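Local coordinates for GphF Dehydratase 1 (Archangium violaceum, PDB 6MBF), which probably dehydrates, and shifts the double bond of, the growing chain in the polyketide synthase that makes gephyronic acid, at residues R96-H107 with E117-I128. Numbering follows the deposited sequence. Where two conformers were deposited one is given.
Sequences RLRSEDERFEIH and ESAWTRHATGRI
Glu105 shares its carboxylate between two arginines. Glu105 OE2 takes Arg122 NE (2.7 Å) and NH2 side-on, while NE and NH2 of Arg98 close on OE1 from one face of its plane. Arginine suits both places because its flat, forked end can clasp one oxygen twice. With an alanine in place of this glutamate, Arg98 and Arg122, whose NH2 atoms lie 4.0 Å apart, would probably lose the anion between them and be left to repel each other. Arg96 belongs to the same network: NH1 and NH2 grip Glu117 OE2 end-on, nearly in plane.

Three flat rings pack against neighbouring groups. A bend at chi3 (75°) lays the Arg96 guanidinium flat on Trp120, planes 19° apart, in a cation-pi contact. His107 lies between Arg96 NH2 on one face and Arg122 CA on the other, a CH-pi contact 3.8 Å from the ring centroid. With CG between its backbone N and carbonyl carbon (chi1 75°), Phe104 lays its ring over the Gly126 backbone, where a CB would clash.

Antiparallel backbone bonds join the strands, including Phe104 N to Gly126 O (2.9 Å). At the classic beta bulge His123 and Ala124 both face Ile106, whose O accepts His123 N at 2.8 Å.

Within this hot-dog-family domain, strand 103-109 runs between 93-100 and 121-131; Phe104, Ile106 and Ala124 face helix 52-65, and strand 73-81 flanks 121-131 beyond, where Asp78 pairs with Arg127.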
ATOM      1  N   ARG A  96       4.062  12.031  10.205  1.00 18.54           N
ATOM      2  CA  ARG A  96       4.129  13.344   9.577  1.00 19.12           C
ATOM      3  C   ARG A  96       4.314  13.174   8.082  1.00 20.40           C
ATOM      4  O   ARG A  96       5.185  12.418   7.652  1.00 19.68           O
ATOM      5  CB  ARG A  96       5.284  14.168  10.156  1.00 19.60           C
ATOM      6  CG  ARG A  96       5.468  15.552   9.546  1.00 24.34           C
ATOM      7  CD  ARG A  96       6.710  16.239  10.117  1.00 23.80           C
ATOM      8  NE  ARG A  96       7.946  15.679   9.569  1.00 19.90           N
ATOM      9  CZ  ARG A  96       9.163  15.915  10.052  1.00 22.93           C
ATOM     10  NH1 ARG A  96       9.325  16.706  11.108  1.00 28.99           N
ATOM     11  NH2 ARG A  96      10.219  15.357   9.485  1.00 22.91           N
ATOM     12  N   LEU A  97       3.490  13.862   7.295  1.00 18.73           N
ATOM     13  CA  LEU A  97       3.729  14.010   5.866  1.00 14.94           C
ATOM     14  C   LEU A  97       3.974  15.487   5.604  1.00 17.12           C
ATOM     15  O   LEU A  97       3.123  16.325   5.920  1.00 20.08           O
ATOM     16  CB  LEU A  97       2.556  13.490   5.032  1.00 20.62           C
ATOM     17  CG  LEU A  97       2.761  13.494   3.506  1.00 15.71           C
ATOM     18  CD1 LEU A  97       1.921  12.385   2.844  1.00 16.90           C
ATOM     19  CD2 LEU A  97       2.435  14.852   2.846  1.00 15.49           C
ATOM     20  N   ARG A  98       5.126  15.799   5.031  1.00 18.00           N
ATOM     21  CA  ARG A  98       5.456  17.162   4.658  1.00 17.62           C
ATOM     22  C   ARG A  98       5.629  17.230   3.148  1.00 23.77           C
ATOM     23  O   ARG A  98       6.046  16.261   2.508  1.00 19.97           O
ATOM     24  CB  ARG A  98       6.721  17.652   5.379  1.00 17.62           C
ATOM     25  CG  ARG A  98       8.006  16.991   4.945  1.00 25.50           C
ATOM     26  CD  ARG A  98       9.166  17.406   5.845  1.00 24.70           C
ATOM     27  NE  ARG A  98      10.452  16.966   5.307  1.00 29.95           N
ATOM     28  CZ  ARG A  98      11.589  17.018   5.991  1.00 42.41           C
ATOM     29  NH1 ARG A  98      11.586  17.484   7.230  1.00 30.06           N
ATOM     30  NH2 ARG A  98      12.723  16.601   5.441  1.00 47.02           N
ATOM     31  N   SER A  99       5.302  18.384   2.585  1.00 19.06           N
ATOM     32  CA  SER A  99       5.280  18.544   1.142  1.00 16.95           C
ATOM     33  C   SER A  99       5.769  19.937   0.786  1.00 23.25           C
ATOM     34  O   SER A  99       5.476  20.904   1.494  1.00 25.29           O
ATOM     35  CB  SER A  99       3.867  18.333   0.585  1.00 22.31           C
ATOM     36  OG  SER A  99       3.852  18.454  -0.824  1.00 36.05           O
ATOM     37  N   GLU A 100       6.538  20.024  -0.292  1.00 23.18           N
ATOM     38  CA  GLU A 100       6.827  21.303  -0.925  1.00 22.76           C
ATOM     39  C   GLU A 100       6.848  21.072  -2.423  1.00 27.26           C
ATOM     40  O   GLU A 100       7.423  20.084  -2.896  1.00 21.87           O
ATOM     41  CB  GLU A 100       8.143  21.923  -0.434  1.00 34.98           C
ATOM     42  CG  GLU A 100       9.358  21.041  -0.514  1.00 47.60           C
ATOM     43  CD  GLU A 100      10.627  21.785  -0.129  1.00 58.05           C
ATOM     44  OE1 GLU A 100      11.614  21.702  -0.888  1.00 64.90           O
ATOM     45  OE2 GLU A 100      10.632  22.464   0.922  1.00 42.62           O
ATOM     46  N   ASP A 101       6.184  21.957  -3.159  1.00 26.48           N
ATOM     47  CA  ASP A 101       5.972  21.783  -4.596  1.00 24.98           C
ATOM     48  C   ASP A 101       5.256  20.443  -4.769  1.00 29.36           C
ATOM     49  O   ASP A 101       4.232  20.210  -4.109  1.00 32.55           O
ATOM     50  CB  ASP A 101       7.299  21.926  -5.323  1.00 26.78           C
ATOM     51  CG  ASP A 101       7.900  23.309  -5.165  1.00 41.98           C
ATOM     52  OD1 ASP A 101       7.125  24.288  -5.130  1.00 40.87           O
ATOM     53  OD2 ASP A 101       9.141  23.413  -5.070  1.00 42.66           O
ATOM     54  N   GLU A 102       5.749  19.536  -5.605  1.00 24.83           N
ATOM     55  CA  GLU A 102       5.068  18.271  -5.829  1.00 23.43           C
ATOM     56  C   GLU A 102       5.660  17.128  -5.021  1.00 19.34           C
ATOM     57  O   GLU A 102       5.220  15.988  -5.178  1.00 24.70           O
ATOM     58  CB  GLU A 102       5.093  17.913  -7.322  1.00 29.66           C
ATOM     59  CG  GLU A 102       6.371  17.217  -7.807  1.00 40.79           C
ATOM     60  CD  GLU A 102       7.597  18.120  -7.792  1.00 50.12           C
ATOM     61  OE1 GLU A 102       7.463  19.316  -7.447  1.00 40.25           O
ATOM     62  OE2 GLU A 102       8.698  17.629  -8.132  1.00 39.76           O
ATOM     63  N   ARG A 103       6.635  17.387  -4.147  0.51 17.01           N
ATOM     64  CA  ARG A 103       7.362  16.317  -3.468  0.51 19.09           C
ATOM     65  C   ARG A 103       6.923  16.172  -2.012  0.51 20.28           C
ATOM     66  O   ARG A 103       6.739  17.168  -1.305  0.51 21.67           O
ATOM     67  CB  ARG A 103       8.870  16.572  -3.520  0.51 26.96           C
ATOM     68  CG  ARG A 103       9.388  17.011  -4.880  0.51 30.06           C
ATOM     69  CD  ARG A 103      10.883  17.285  -4.823  0.51 34.05           C
ATOM     70  NE  ARG A 103      11.302  17.676  -3.479  0.51 31.88           N
ATOM     71  CZ  ARG A 103      11.295  18.925  -3.024  0.51 37.56           C
ATOM     72  NH1 ARG A 103      10.901  19.920  -3.808  0.51 34.34           N
ATOM     73  NH2 ARG A 103      11.690  19.178  -1.785  0.51 38.71           N
ATOM     74  N   PHE A 104       6.789  14.923  -1.558  1.00 17.40           N
ATOM     75  CA  PHE A 104       6.348  14.625  -0.204  1.00 21.47           C
ATOM     76  C   PHE A 104       7.372  13.736   0.491  1.00 19.77           C
ATOM     77  O   PHE A 104       8.162  13.028  -0.146  1.00 16.60           O
ATOM     78  CB  PHE A 104       4.960  13.963  -0.173  1.00 20.56           C
ATOM     79  CG  PHE A 104       4.967  12.517  -0.591  1.00 21.76           C
ATOM     80  CD1 PHE A 104       5.140  11.506   0.348  1.00 18.10           C
ATOM     81  CD2 PHE A 104       4.788  12.166  -1.921  1.00 18.39           C
ATOM     82  CE1 PHE A 104       5.152  10.177  -0.037  1.00 19.34           C
ATOM     83  CE2 PHE A 104       4.796  10.838  -2.311  1.00 17.07           C
ATOM     84  CZ  PHE A 104       4.985   9.843  -1.367  1.00 18.89           C
ATOM     85  N   GLU A 105       7.355  13.806   1.820  1.00 15.31           N
ATOM     86  CA  GLU A 105       8.136  12.924   2.674  1.00 16.90           C
ATOM     87  C   GLU A 105       7.283  12.501   3.859  1.00 17.36           C
ATOM     88  O   GLU A 105       6.505  13.297   4.393  1.00 18.59           O
ATOM     89  CB  GLU A 105       9.408  13.593   3.202  1.00 17.57           C
ATOM     90  CG  GLU A 105      10.408  14.029   2.163  1.00 21.14           C
ATOM     91  CD  GLU A 105      11.646  14.605   2.819  1.00 32.51           C
ATOM     92  OE1 GLU A 105      11.669  15.824   3.075  1.00 37.58           O
ATOM     93  OE2 GLU A 105      12.577  13.826   3.117  1.00 30.71           O
ATOM     94  N   ILE A 106       7.445  11.252   4.281  1.00 18.15           N
ATOM     95  CA  ILE A 106       6.732  10.710   5.426  1.00 15.34           C
ATOM     96  C   ILE A 106       7.755  10.285   6.469  1.00 17.55           C
ATOM     97  O   ILE A 106       8.677   9.515   6.165  1.00 18.53           O
ATOM     98  CB  ILE A 106       5.817   9.541   5.017  1.00 17.20           C
ATOM     99  CG1 ILE A 106       4.767  10.041   4.016  1.00 15.28           C
ATOM    100  CG2 ILE A 106       5.173   8.901   6.249  1.00 18.26           C
ATOM    101  CD1 ILE A 106       3.782   8.946   3.548  1.00 17.83           C
ATOM    102  N   HIS A 107       7.600  10.808   7.684  1.00 19.20           N
ATOM    103  CA  HIS A 107       8.480  10.538   8.814  1.00 20.40           C
ATOM    104  C   HIS A 107       7.651  10.105  10.016  1.00 14.50           C
ATOM    105  O   HIS A 107       6.455  10.398  10.111  1.00 17.77           O
ATOM    106  CB  HIS A 107       9.291  11.775   9.237  1.00 16.29           C
ATOM    107  CG  HIS A 107      10.367  12.183   8.279  1.00 19.38           C
ATOM    108  ND1 HIS A 107      10.106  12.808   7.077  1.00 17.93           N
ATOM    109  CD2 HIS A 107      11.716  12.108   8.379  1.00 21.92           C
ATOM    110  CE1 HIS A 107      11.246  13.078   6.467  1.00 21.20           C
ATOM    111  NE2 HIS A 107      12.239  12.664   7.235  1.00 20.75           N
ATOM    112  N   GLU A 117      13.784  17.863  15.696  1.00 47.08           N
ATOM    113  CA  GLU A 117      13.735  17.524  14.278  1.00 45.01           C
ATOM    114  C   GLU A 117      14.609  16.319  13.949  1.00 37.45           C
ATOM    115  O   GLU A 117      14.315  15.580  13.002  1.00 40.88           O
ATOM    116  CB  GLU A 117      14.151  18.736  13.439  1.00 40.88           C
ATOM    117  CG  GLU A 117      13.917  18.556  11.953  1.00 48.14           C
ATOM    118  CD  GLU A 117      12.492  18.134  11.642  1.00 63.68           C
ATOM    119  OE1 GLU A 117      11.556  18.812  12.117  1.00 62.05           O
ATOM    120  OE2 GLU A 117      12.310  17.118  10.937  1.00 51.15           O
ATOM    121  N   SER A 118      15.670  16.088  14.722  1.00 47.34           N
ATOM    122  CA  SER A 118      16.539  14.942  14.485  1.00 29.01           C
ATOM    123  C   SER A 118      15.966  13.639  15.028  1.00 33.78           C
ATOM    124  O   SER A 118      16.570  12.581  14.822  1.00 42.23           O
ATOM    125  CB  SER A 118      17.921  15.186  15.100  1.00 48.45           C
ATOM    126  OG  SER A 118      17.874  15.075  16.511  1.00 45.94           O
ATOM    127  N   ALA A 119      14.827  13.684  15.713  1.00 36.98           N
ATOM    128  CA  ALA A 119      14.192  12.478  16.221  1.00 50.59           C
ATOM    129  C   ALA A 119      13.239  11.839  15.217  1.00 37.89           C
ATOM    130  O   ALA A 119      12.592  10.843  15.551  1.00 28.81           O
ATOM    131  CB  ALA A 119      13.440  12.783  17.521  1.00 46.15           C
ATOM    132  N   TRP A 120      13.143  12.370  14.003  1.00 28.73           N
ATOM    133  CA  TRP A 120      12.208  11.869  13.005  1.00 21.37           C
ATOM    134  C   TRP A 120      12.921  10.931  12.040  1.00 29.25           C
ATOM    135  O   TRP A 120      13.970  11.278  11.489  1.00 32.90           O
ATOM    136  CB  TRP A 120      11.563  13.021  12.240  1.00 21.51           C
ATOM    137  CG  TRP A 120      10.607  13.837  13.047  1.00 28.88           C
ATOM    138  CD1 TRP A 120      10.910  14.910  13.839  1.00 31.89           C
ATOM    139  CD2 TRP A 120       9.189  13.661  13.134  1.00 22.27           C
ATOM    140  NE1 TRP A 120       9.771  15.408  14.415  1.00 29.71           N
ATOM    141  CE2 TRP A 120       8.698  14.664  13.998  1.00 24.54           C
ATOM    142  CE3 TRP A 120       8.283  12.755  12.568  1.00 17.27           C
ATOM    143  CZ2 TRP A 120       7.341  14.788  14.309  1.00 24.94           C
ATOM    144  CZ3 TRP A 120       6.935  12.879  12.876  1.00 18.41           C
ATOM    145  CH2 TRP A 120       6.476  13.889  13.739  1.00 24.34           C
ATOM    146  N   THR A 121      12.341   9.753  11.828  1.00 20.76           N
ATOM    147  CA  THR A 121      12.887   8.755  10.918  1.00 18.54           C
ATOM    148  C   THR A 121      12.124   8.812   9.600  1.00 19.00           C
ATOM    149  O   THR A 121      10.892   8.732   9.594  1.00 21.57           O
ATOM    150  CB  THR A 121      12.780   7.351  11.517  1.00 22.77           C
ATOM    151  OG1 THR A 121      13.551   7.280  12.728  1.00 30.40           O
ATOM    152  CG2 THR A 121      13.263   6.296  10.522  1.00 21.05           C
ATOM    153  N   ARG A 122      12.858   8.931   8.497  1.00 19.59           N
ATOM    154  CA  ARG A 122      12.253   8.988   7.166  1.00 16.06           C
ATOM    155  C   ARG A 122      11.838   7.592   6.719  1.00 17.22           C
ATOM    156  O   ARG A 122      12.673   6.681   6.659  1.00 23.14           O
ATOM    157  CB  ARG A 122      13.228   9.594   6.156  1.00 18.99           C
ATOM    158  CG  ARG A 122      12.734   9.496   4.715  1.00 20.35           C
ATOM    159  CD  ARG A 122      13.768  10.041   3.710  1.00 24.19           C
ATOM    160  NE  ARG A 122      13.844  11.495   3.720  1.00 33.41           N
ATOM    161  CZ  ARG A 122      14.939  12.190   4.017  1.00 56.24           C
ATOM    162  NH1 ARG A 122      16.069  11.564   4.324  1.00 33.18           N
ATOM    163  NH2 ARG A 122      14.909  13.516   4.000  1.00 31.74           N
ATOM    164  N   HIS A 123      10.558   7.424   6.380  1.00 16.05           N
ATOM    165  CA  HIS A 123      10.048   6.130   5.936  1.00 15.39           C
ATOM    166  C   HIS A 123       9.743   6.059   4.454  1.00 20.17           C
ATOM    167  O   HIS A 123      10.012   5.027   3.834  1.00 19.50           O
ATOM    168  CB  HIS A 123       8.787   5.757   6.725  1.00 14.44           C
ATOM    169  CG  HIS A 123       9.038   5.623   8.187  1.00 15.34           C
ATOM    170  ND1 HIS A 123       9.866   4.650   8.706  1.00 16.98           N
ATOM    171  CD2 HIS A 123       8.623   6.368   9.236  1.00 17.45           C
ATOM    172  CE1 HIS A 123       9.940   4.798  10.017  1.00 18.97           C
ATOM    173  NE2 HIS A 123       9.186   5.826  10.364  1.00 16.89           N
ATOM    174  N   ALA A 124       9.203   7.121   3.853  1.00 15.79           N
ATOM    175  CA  ALA A 124       8.828   7.044   2.443  1.00 15.27           C
ATOM    176  C   ALA A 124       8.806   8.439   1.841  1.00 18.16           C
ATOM    177  O   ALA A 124       8.473   9.415   2.515  1.00 17.89           O
ATOM    178  CB  ALA A 124       7.462   6.374   2.247  1.00 19.75           C
ATOM    179  N   THR A 125       9.157   8.511   0.559  1.00 16.98           N
ATOM    180  CA  THR A 125       9.192   9.765  -0.187  1.00 15.71           C
ATOM    181  C   THR A 125       8.719   9.530  -1.617  1.00 23.68           C
ATOM    182  O   THR A 125       8.764   8.410  -2.133  1.00 18.06           O
ATOM    183  CB  THR A 125      10.600  10.364  -0.233  1.00 16.74           C
ATOM    184  OG1 THR A 125      11.471   9.458  -0.923  1.00 16.81           O
ATOM    185  CG2 THR A 125      11.146  10.598   1.178  1.00 17.95           C
ATOM    186  N   GLY A 126       8.293  10.611  -2.263  1.00 17.20           N
ATOM    187  CA  GLY A 126       7.884  10.534  -3.656  1.00 14.53           C
ATOM    188  C   GLY A 126       7.310  11.862  -4.109  1.00 15.74           C
ATOM    189  O   GLY A 126       7.548  12.900  -3.485  1.00 17.75           O
ATOM    190  N   ARG A 127       6.534  11.810  -5.187  1.00 17.67           N
ATOM    191  CA  ARG A 127       5.920  13.002  -5.761  1.00 17.22           C
ATOM    192  C   ARG A 127       4.429  12.766  -5.929  1.00 15.50           C
ATOM    193  O   ARG A 127       3.984  11.628  -6.083  1.00 16.81           O
ATOM    194  CB  ARG A 127       6.550  13.356  -7.107  1.00 21.92           C
ATOM    195  CG  ARG A 127       8.054  13.441  -7.061  1.00 24.42           C
ATOM    196  CD  ARG A 127       8.640  13.482  -8.463  1.00 38.95           C
ATOM    197  NE  ARG A 127      10.055  13.120  -8.460  1.00 43.15           N
ATOM    198  CZ  ARG A 127      11.038  13.971  -8.188  1.00 44.14           C
ATOM    199  NH1 ARG A 127      10.760  15.232  -7.890  1.00 40.24           N
ATOM    200  NH2 ARG A 127      12.297  13.560  -8.207  1.00 38.40           N
ATOM    201  N   ILE A 128       3.651  13.844  -5.867  1.00 17.30           N
ATOM    202  CA  ILE A 128       2.204  13.743  -6.014  1.00 13.72           C
ATOM    203  C   ILE A 128       1.752  14.643  -7.155  1.00 16.67           C
ATOM    204  O   ILE A 128       2.387  15.656  -7.473  1.00 19.49           O
ATOM    205  CB  ILE A 128       1.444  14.092  -4.715  1.00 16.93           C
ATOM    206  CG1 ILE A 128       1.961  15.403  -4.114  1.00 17.28           C
ATOM    207  CG2 ILE A 128       1.530  12.936  -3.696  1.00 16.58           C
ATOM    208  CD1 ILE A 128       1.125  15.896  -2.943  1.00 23.68           C
TER
HETATM  209  O   HOH W   1      10.369  18.831   8.830  1.00 33.93           O